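Local atomic coordinates of nidogen (Mus musculus, PDB entry 1NPE), a protein that probably serves as a basement-membrane linker that binds laminin through this six-bladed YWTD beta-propeller domain. Residues Gln209-Leu221 with Thr224-Leu236. Numbering follows the deposited sequence.
Sequences QYPFAVTSYGKNL and TDWKTNSVIAMDL
Tyr210 and Phe212 lie on the same side of the Trp226 indole plane, with all three rings nearly parallel yet slid so far apart that they barely overlap. Tyr210 meets the six-membered ring, its plane turned by only 5°, and its CE2 comes within 3.4 Å of Trp226 CE3. Phe212 CB sits over the face of the five-membered ring, 4.0 Å from its centroid, in a CH-pi contact. With CG anti to the backbone N (chi1 176°), the Phe212 ring is carried past the five-membered ring, and CD1 meets Trp226 CZ2. The Tyr210 hydroxyl is hydrogen-bonded to a polar side chain of the other protein in the assembly.

Asp225, at the end of strand 220-225, joins the residues leading into strand 211-217 to the turn that follows it. Its OD2 accepts the Tyr210 N-H at 2.7 Å, on the syn side but 35° out of the carboxylate plane, and also takes a water bound by Gln209 N. OD1 receives the Thr228 amide, making an Asx motif, so both oxygens are gripped and the carboxylate's rotation is fixed. Thr224 OG1 accepts from Ala213 N, while its hydroxyl is also bonded to Tyr254 O.

At the far end, Leu221 and Met234 exchange backbone bonds, and the side chains of Leu221 and Leu236 cross at about a right angle, with Leu236 CD2 3.6 Å from Leu221 CD1. Strands 211-217, 220-225 and 230-235 thus form consecutive antiparallel hairpins of one four-stranded blade of the YWTD beta-propeller.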
ATOM      1  N   GLN A 209      -8.688  15.136   3.598  1.00 25.12           N
ATOM      2  CA  GLN A 209      -9.332  14.120   4.430  1.00 24.93           C
ATOM      3  C   GLN A 209      -8.567  12.805   4.627  1.00 22.36           C
ATOM      4  O   GLN A 209      -8.165  12.486   5.743  1.00 22.84           O
ATOM      5  CB  GLN A 209     -10.746  13.855   3.910  1.00 28.34           C
ATOM      6  CG  GLN A 209     -11.582  15.122   3.763  1.00 32.05           C
ATOM      7  CD  GLN A 209     -12.753  15.169   4.729  1.00 36.20           C
ATOM      8  OE1 GLN A 209     -12.585  15.445   5.919  1.00 38.28           O
ATOM      9  NE2 GLN A 209     -13.949  14.903   4.220  1.00 36.54           N
ATOM     10  N   TYR A 210      -8.400  12.025   3.565  1.00 20.43           N
ATOM     11  CA  TYR A 210      -7.664  10.770   3.663  1.00 18.65           C
ATOM     12  C   TYR A 210      -7.077  10.399   2.320  1.00 16.39           C
ATOM     13  O   TYR A 210      -7.525   9.456   1.663  1.00 16.63           O
ATOM     14  CB  TYR A 210      -8.535   9.618   4.195  1.00 19.07           C
ATOM     15  CG  TYR A 210      -7.699   8.561   4.893  1.00 18.88           C
ATOM     16  CD1 TYR A 210      -7.577   8.551   6.284  1.00 17.48           C
ATOM     17  CD2 TYR A 210      -6.955   7.633   4.163  1.00 17.75           C
ATOM     18  CE1 TYR A 210      -6.730   7.650   6.929  1.00 19.37           C
ATOM     19  CE2 TYR A 210      -6.105   6.730   4.798  1.00 18.74           C
ATOM     20  CZ  TYR A 210      -5.994   6.748   6.176  1.00 17.92           C
ATOM     21  OH  TYR A 210      -5.130   5.895   6.800  1.00 18.93           O
ATOM     22  N   PRO A 211      -6.039  11.133   1.903  1.00 15.35           N
ATOM     23  CA  PRO A 211      -5.345  10.927   0.632  1.00 14.00           C
ATOM     24  C   PRO A 211      -4.618   9.596   0.595  1.00 13.86           C
ATOM     25  O   PRO A 211      -4.015   9.190   1.588  1.00 13.37           O
ATOM     26  CB  PRO A 211      -4.306  12.052   0.617  1.00 13.59           C
ATOM     27  CG  PRO A 211      -4.744  13.007   1.642  1.00 15.00           C
ATOM     28  CD  PRO A 211      -5.371  12.172   2.699  1.00 16.29           C
ATOM     29  N   PHE A 212      -4.667   8.934  -0.556  1.00 13.07           N
ATOM     30  CA  PHE A 212      -3.959   7.677  -0.735  1.00 13.08           C
ATOM     31  C   PHE A 212      -2.838   7.805  -1.766  1.00 13.60           C
ATOM     32  O   PHE A 212      -1.721   7.344  -1.535  1.00 13.35           O
ATOM     33  CB  PHE A 212      -4.888   6.543  -1.163  1.00 13.31           C
ATOM     34  CG  PHE A 212      -4.155   5.269  -1.439  1.00 15.61           C
ATOM     35  CD1 PHE A 212      -3.774   4.436  -0.389  1.00 13.55           C
ATOM     36  CD2 PHE A 212      -3.748   4.944  -2.737  1.00 14.78           C
ATOM     37  CE1 PHE A 212      -2.995   3.308  -0.621  1.00 14.11           C
ATOM     38  CE2 PHE A 212      -2.973   3.821  -2.976  1.00 15.25           C
ATOM     39  CZ  PHE A 212      -2.592   3.001  -1.915  1.00 14.00           C
ATOM     40  N   ALA A 213      -3.163   8.346  -2.938  1.00 12.67           N
ATOM     41  CA  ALA A 213      -2.175   8.507  -3.994  1.00 12.68           C
ATOM     42  C   ALA A 213      -2.299   9.877  -4.627  1.00 13.73           C
ATOM     43  O   ALA A 213      -3.333  10.540  -4.509  1.00 13.12           O
ATOM     44  CB  ALA A 213      -2.338   7.427  -5.048  1.00 12.41           C
ATOM     45  N   VAL A 214      -1.250  10.286  -5.327  1.00 12.98           N
ATOM     46  CA  VAL A 214      -1.252  11.585  -5.962  1.00 13.58           C
ATOM     47  C   VAL A 214      -0.375  11.574  -7.196  1.00 15.85           C
ATOM     48  O   VAL A 214       0.551  10.765  -7.316  1.00 18.26           O
ATOM     49  CB  VAL A 214      -0.738  12.670  -4.995  1.00 11.93           C
ATOM     50  CG1 VAL A 214       0.757  12.468  -4.711  1.00  9.99           C
ATOM     51  CG2 VAL A 214      -1.016  14.055  -5.542  1.00  9.99           C
ATOM     52  N   THR A 215      -0.714  12.452  -8.129  1.00 16.11           N
ATOM     53  CA  THR A 215       0.033  12.620  -9.361  1.00 19.21           C
ATOM     54  C   THR A 215      -0.101  14.097  -9.708  1.00 21.19           C
ATOM     55  O   THR A 215      -0.952  14.802  -9.152  1.00 21.05           O
ATOM     56  CB  THR A 215      -0.509  11.723 -10.513  1.00 19.03           C
ATOM     57  OG1 THR A 215       0.382  11.799 -11.633  1.00 19.81           O
ATOM     58  CG2 THR A 215      -1.900  12.165 -10.956  1.00 18.35           C
ATOM     59  N   SER A 216       0.759  14.583 -10.591  1.00 23.97           N
ATOM     60  CA  SER A 216       0.697  15.987 -10.951  1.00 27.04           C
ATOM     61  C   SER A 216       0.695  16.259 -12.443  1.00 29.21           C
ATOM     62  O   SER A 216       1.134  15.438 -13.250  1.00 27.92           O
ATOM     63  CB  SER A 216       1.836  16.765 -10.276  1.00 26.74           C
ATOM     64  OG  SER A 216       3.116  16.295 -10.675  1.00 29.42           O
ATOM     65  N   TYR A 217       0.136  17.416 -12.786  1.00 32.23           N
ATOM     66  CA  TYR A 217       0.065  17.895 -14.156  1.00 35.32           C
ATOM     67  C   TYR A 217       0.213  19.411 -14.073  1.00 37.26           C
ATOM     68  O   TYR A 217      -0.774  20.137 -13.907  1.00 36.93           O
ATOM     69  CB  TYR A 217      -1.267  17.520 -14.820  1.00 36.53           C
ATOM     70  CG  TYR A 217      -1.259  17.755 -16.314  1.00 38.59           C
ATOM     71  CD1 TYR A 217      -0.237  17.233 -17.109  1.00 38.88           C
ATOM     72  CD2 TYR A 217      -2.227  18.553 -16.926  1.00 40.17           C
ATOM     73  CE1 TYR A 217      -0.169  17.503 -18.468  1.00 39.36           C
ATOM     74  CE2 TYR A 217      -2.167  18.831 -18.300  1.00 40.56           C
ATOM     75  CZ  TYR A 217      -1.130  18.303 -19.060  1.00 39.47           C
ATOM     76  OH  TYR A 217      -1.028  18.593 -20.405  1.00 41.26           O
ATOM     77  N   GLY A 218       1.465  19.865 -14.117  1.00 38.87           N
ATOM     78  CA  GLY A 218       1.764  21.284 -14.042  1.00 40.81           C
ATOM     79  C   GLY A 218       1.602  21.856 -12.645  1.00 42.13           C
ATOM     80  O   GLY A 218       2.277  21.433 -11.697  1.00 43.40           O
ATOM     81  N   LYS A 219       0.698  22.825 -12.525  1.00 41.94           N
ATOM     82  CA  LYS A 219       0.406  23.489 -11.255  1.00 41.35           C
ATOM     83  C   LYS A 219      -0.658  22.742 -10.430  1.00 39.60           C
ATOM     84  O   LYS A 219      -0.838  23.018  -9.242  1.00 39.73           O
ATOM     85  CB  LYS A 219      -0.063  24.928 -11.521  1.00 42.11           C
ATOM     86  CG  LYS A 219      -1.109  25.040 -12.636  1.00 43.31           C
ATOM     87  CD  LYS A 219      -1.727  26.433 -12.720  1.00 45.33           C
ATOM     88  CE  LYS A 219      -0.692  27.516 -13.009  1.00 45.25           C
ATOM     89  NZ  LYS A 219      -1.300  28.886 -12.951  1.00 45.59           N
ATOM     90  N   ASN A 220      -1.350  21.799 -11.067  1.00 36.89           N
ATOM     91  CA  ASN A 220      -2.404  21.024 -10.412  1.00 34.28           C
ATOM     92  C   ASN A 220      -2.002  19.659  -9.848  1.00 30.80           C
ATOM     93  O   ASN A 220      -1.205  18.928 -10.440  1.00 29.35           O
ATOM     94  CB  ASN A 220      -3.582  20.820 -11.374  1.00 35.85           C
ATOM     95  CG  ASN A 220      -4.581  21.963 -11.345  1.00 36.76           C
ATOM     96  OD1 ASN A 220      -4.308  23.035 -10.811  1.00 39.76           O
ATOM     97  ND2 ASN A 220      -5.757  21.728 -11.919  1.00 38.04           N
ATOM     98  N   LEU A 221      -2.571  19.325  -8.696  1.00 26.88           N
ATOM     99  CA  LEU A 221      -2.336  18.033  -8.064  1.00 24.34           C
ATOM    100  C   LEU A 221      -3.636  17.252  -8.129  1.00 22.37           C
ATOM    101  O   LEU A 221      -4.713  17.819  -7.969  1.00 20.20           O
ATOM    102  CB  LEU A 221      -1.936  18.183  -6.589  1.00 23.28           C
ATOM    103  CG  LEU A 221      -0.555  18.723  -6.233  1.00 23.74           C
ATOM    104  CD1 LEU A 221      -0.384  18.651  -4.719  1.00 23.53           C
ATOM    105  CD2 LEU A 221       0.536  17.926  -6.937  1.00 21.44           C
ATOM    106  N   THR A 224      -6.273  10.749  -4.809  1.00 14.34           N
ATOM    107  CA  THR A 224      -7.393   9.864  -4.517  1.00 13.45           C
ATOM    108  C   THR A 224      -7.620   9.911  -3.016  1.00 14.58           C
ATOM    109  O   THR A 224      -6.661   9.897  -2.236  1.00 15.43           O
ATOM    110  CB  THR A 224      -7.110   8.419  -4.956  1.00 14.56           C
ATOM    111  OG1 THR A 224      -5.939   7.930  -4.288  1.00 13.24           O
ATOM    112  CG2 THR A 224      -6.916   8.357  -6.474  1.00 10.75           C
ATOM    113  N   ASP A 225      -8.886   9.964  -2.615  1.00 14.80           N
ATOM    114  CA  ASP A 225      -9.237  10.056  -1.206  1.00 16.51           C
ATOM    115  C   ASP A 225     -10.155   8.921  -0.773  1.00 18.11           C
ATOM    116  O   ASP A 225     -11.164   8.639  -1.417  1.00 17.23           O
ATOM    117  CB  ASP A 225      -9.881  11.422  -0.933  1.00 16.17           C
ATOM    118  CG  ASP A 225     -10.037  11.721   0.551  1.00 17.86           C
ATOM    119  OD1 ASP A 225     -10.944  11.160   1.178  1.00 20.69           O
ATOM    120  OD2 ASP A 225      -9.271  12.545   1.088  1.00 15.05           O
ATOM    121  N   TRP A 226      -9.781   8.276   0.327  1.00 19.64           N
ATOM    122  CA  TRP A 226     -10.528   7.152   0.900  1.00 21.34           C
ATOM    123  C   TRP A 226     -11.781   7.563   1.691  1.00 22.41           C
ATOM    124  O   TRP A 226     -12.728   6.784   1.829  1.00 22.71           O
ATOM    125  CB  TRP A 226      -9.607   6.349   1.820  1.00 21.07           C
ATOM    126  CG  TRP A 226      -8.663   5.424   1.112  1.00 21.91           C
ATOM    127  CD1 TRP A 226      -8.490   5.284  -0.239  1.00 19.89           C
ATOM    128  CD2 TRP A 226      -7.789   4.474   1.728  1.00 19.88           C
ATOM    129  NE1 TRP A 226      -7.564   4.306  -0.498  1.00 19.28           N
ATOM    130  CE2 TRP A 226      -7.119   3.792   0.691  1.00 19.72           C
ATOM    131  CE3 TRP A 226      -7.505   4.135   3.058  1.00 20.87           C
ATOM    132  CZ2 TRP A 226      -6.183   2.789   0.943  1.00 19.11           C
ATOM    133  CZ3 TRP A 226      -6.574   3.142   3.306  1.00 19.98           C
ATOM    134  CH2 TRP A 226      -5.922   2.480   2.251  1.00 19.31           C
ATOM    135  N   LYS A 227     -11.748   8.760   2.262  1.00 22.68           N
ATOM    136  CA  LYS A 227     -12.866   9.274   3.042  1.00 25.17           C
ATOM    137  C   LYS A 227     -14.001   9.741   2.132  1.00 26.35           C
ATOM    138  O   LYS A 227     -15.151   9.334   2.304  1.00 27.69           O
ATOM    139  CB  LYS A 227     -12.374  10.424   3.930  1.00 27.36           C
ATOM    140  CG  LYS A 227     -13.451  11.297   4.562  1.00 32.88           C
ATOM    141  CD  LYS A 227     -14.160  10.616   5.719  1.00 38.29           C
ATOM    142  CE  LYS A 227     -15.171  11.572   6.353  1.00 41.30           C
ATOM    143  NZ  LYS A 227     -16.010  10.913   7.395  1.00 44.21           N
ATOM    144  N   THR A 228     -13.658  10.543   1.126  1.00 25.86           N
ATOM    145  CA  THR A 228     -14.639  11.100   0.199  1.00 25.24           C
ATOM    146  C   THR A 228     -14.941  10.243  -1.027  1.00 25.50           C
ATOM    147  O   THR A 228     -15.884  10.529  -1.765  1.00 27.19           O
ATOM    148  CB  THR A 228     -14.193  12.487  -0.305  1.00 24.78           C
ATOM    149  OG1 THR A 228     -13.024  12.344  -1.121  1.00 23.80           O
ATOM    150  CG2 THR A 228     -13.883  13.418   0.863  1.00 26.20           C
ATOM    151  N   ASN A 229     -14.147   9.198  -1.244  1.00 25.25           N
ATOM    152  CA  ASN A 229     -14.318   8.323  -2.402  1.00 24.86           C
ATOM    153  C   ASN A 229     -14.330   9.129  -3.694  1.00 22.70           C
ATOM    154  O   ASN A 229     -15.232   8.990  -4.515  1.00 23.60           O
ATOM    155  CB  ASN A 229     -15.599   7.495  -2.282  1.00 28.17           C
ATOM    156  CG  ASN A 229     -15.424   6.289  -1.386  1.00 33.24           C
ATOM    157  OD1 ASN A 229     -14.528   5.470  -1.599  1.00 36.38           O
ATOM    158  ND2 ASN A 229     -16.275   6.173  -0.375  1.00 35.01           N
ATOM    159  N   SER A 230     -13.335   9.988  -3.864  1.00 20.62           N
ATOM    160  CA  SER A 230     -13.264  10.802  -5.063  1.00 18.65           C
ATOM    161  C   SER A 230     -11.847  11.197  -5.448  1.00 17.76           C
ATOM    162  O   SER A 230     -10.902  11.029  -4.672  1.00 16.96           O
ATOM    163  CB  SER A 230     -14.098  12.069  -4.882  1.00 17.57           C
ATOM    164  OG  SER A 230     -13.435  13.000  -4.041  1.00 19.15           O
ATOM    165  N   VAL A 231     -11.709  11.668  -6.681  1.00 17.28           N
ATOM    166  CA  VAL A 231     -10.434  12.149  -7.189  1.00 19.74           C
ATOM    167  C   VAL A 231     -10.526  13.667  -7.023  1.00 20.22           C
ATOM    168  O   VAL A 231     -11.442  14.303  -7.544  1.00 21.07           O
ATOM    169  CB  VAL A 231     -10.225  11.797  -8.675  1.00 19.71           C
ATOM    170  CG1 VAL A 231      -8.938  12.429  -9.183  1.00 17.70           C
ATOM    171  CG2 VAL A 231     -10.195  10.281  -8.862  1.00 18.00           C
ATOM    172  N   ILE A 232      -9.589  14.238  -6.279  1.00 18.85           N
ATOM    173  CA  ILE A 232      -9.605  15.666  -6.021  1.00 19.29           C
ATOM    174  C   ILE A 232      -8.463  16.403  -6.707  1.00 20.34           C
ATOM    175  O   ILE A 232      -7.310  15.995  -6.613  1.00 21.97           O
ATOM    176  CB  ILE A 232      -9.572  15.948  -4.494  1.00 17.22           C
ATOM    177  CG1 ILE A 232     -10.724  15.219  -3.794  1.00 15.88           C
ATOM    178  CG2 ILE A 232      -9.660  17.441  -4.229  1.00 19.61           C
ATOM    179  CD1 ILE A 232     -10.726  15.350  -2.289  1.00 14.20           C
ATOM    180  N   ALA A 233      -8.806  17.475  -7.418  1.00 22.66           N
ATOM    181  CA  ALA A 233      -7.826  18.307  -8.114  1.00 25.22           C
ATOM    182  C   ALA A 233      -7.549  19.556  -7.275  1.00 26.94           C
ATOM    183  O   ALA A 233      -8.470  20.295  -6.921  1.00 26.93           O
ATOM    184  CB  ALA A 233      -8.353  18.701  -9.492  1.00 22.59           C
ATOM    185  N   MET A 234      -6.280  19.784  -6.951  1.00 30.96           N
ATOM    186  CA  MET A 234      -5.890  20.937  -6.144  1.00 35.70           C
ATOM    187  C   MET A 234      -4.806  21.756  -6.835  1.00 36.95           C
ATOM    188  O   MET A 234      -3.922  21.202  -7.489  1.00 37.50           O
ATOM    189  CB  MET A 234      -5.382  20.477  -4.767  1.00 38.88           C
ATOM    190  CG  MET A 234      -6.422  19.784  -3.886  1.00 43.28           C
ATOM    191  SD  MET A 234      -7.617  20.904  -3.097  1.00 52.47           S
ATOM    192  CE  MET A 234      -8.064  19.949  -1.586  1.00 51.47           C
ATOM    193  N   ASP A 235      -4.896  23.077  -6.705  1.00 39.56           N
ATOM    194  CA  ASP A 235      -3.913  23.989  -7.295  1.00 41.04           C
ATOM    195  C   ASP A 235      -2.893  24.338  -6.210  1.00 41.48           C
ATOM    196  O   ASP A 235      -3.260  24.785  -5.121  1.00 41.18           O
ATOM    197  CB  ASP A 235      -4.604  25.258  -7.805  1.00 42.58           C
ATOM    198  CG  ASP A 235      -3.678  26.165  -8.617  1.00 44.68           C
ATOM    199  OD1 ASP A 235      -2.440  26.146  -8.423  1.00 44.97           O
ATOM    200  OD2 ASP A 235      -4.209  26.925  -9.457  1.00 46.06           O
ATOM    201  N   LEU A 236      -1.616  24.136  -6.526  1.00 42.27           N
ATOM    202  CA  LEU A 236      -0.515  24.392  -5.598  1.00 42.90           C
ATOM    203  C   LEU A 236      -0.492  25.798  -4.999  1.00 43.36           C
ATOM    204  O   LEU A 236      -0.743  25.976  -3.803  1.00 42.29           O
ATOM    205  CB  LEU A 236       0.834  24.127  -6.281  1.00 43.11           C
ATOM    206  CG  LEU A 236       1.264  22.711  -6.685  1.00 42.42           C
ATOM    207  CD1 LEU A 236       2.701  22.777  -7.163  1.00 42.84           C
ATOM    208  CD2 LEU A 236       1.177  21.774  -5.506  1.00 42.87           C
TER
HETATM  209  O   HOH W   1      -9.541  15.323   1.101  1.00 31.96           O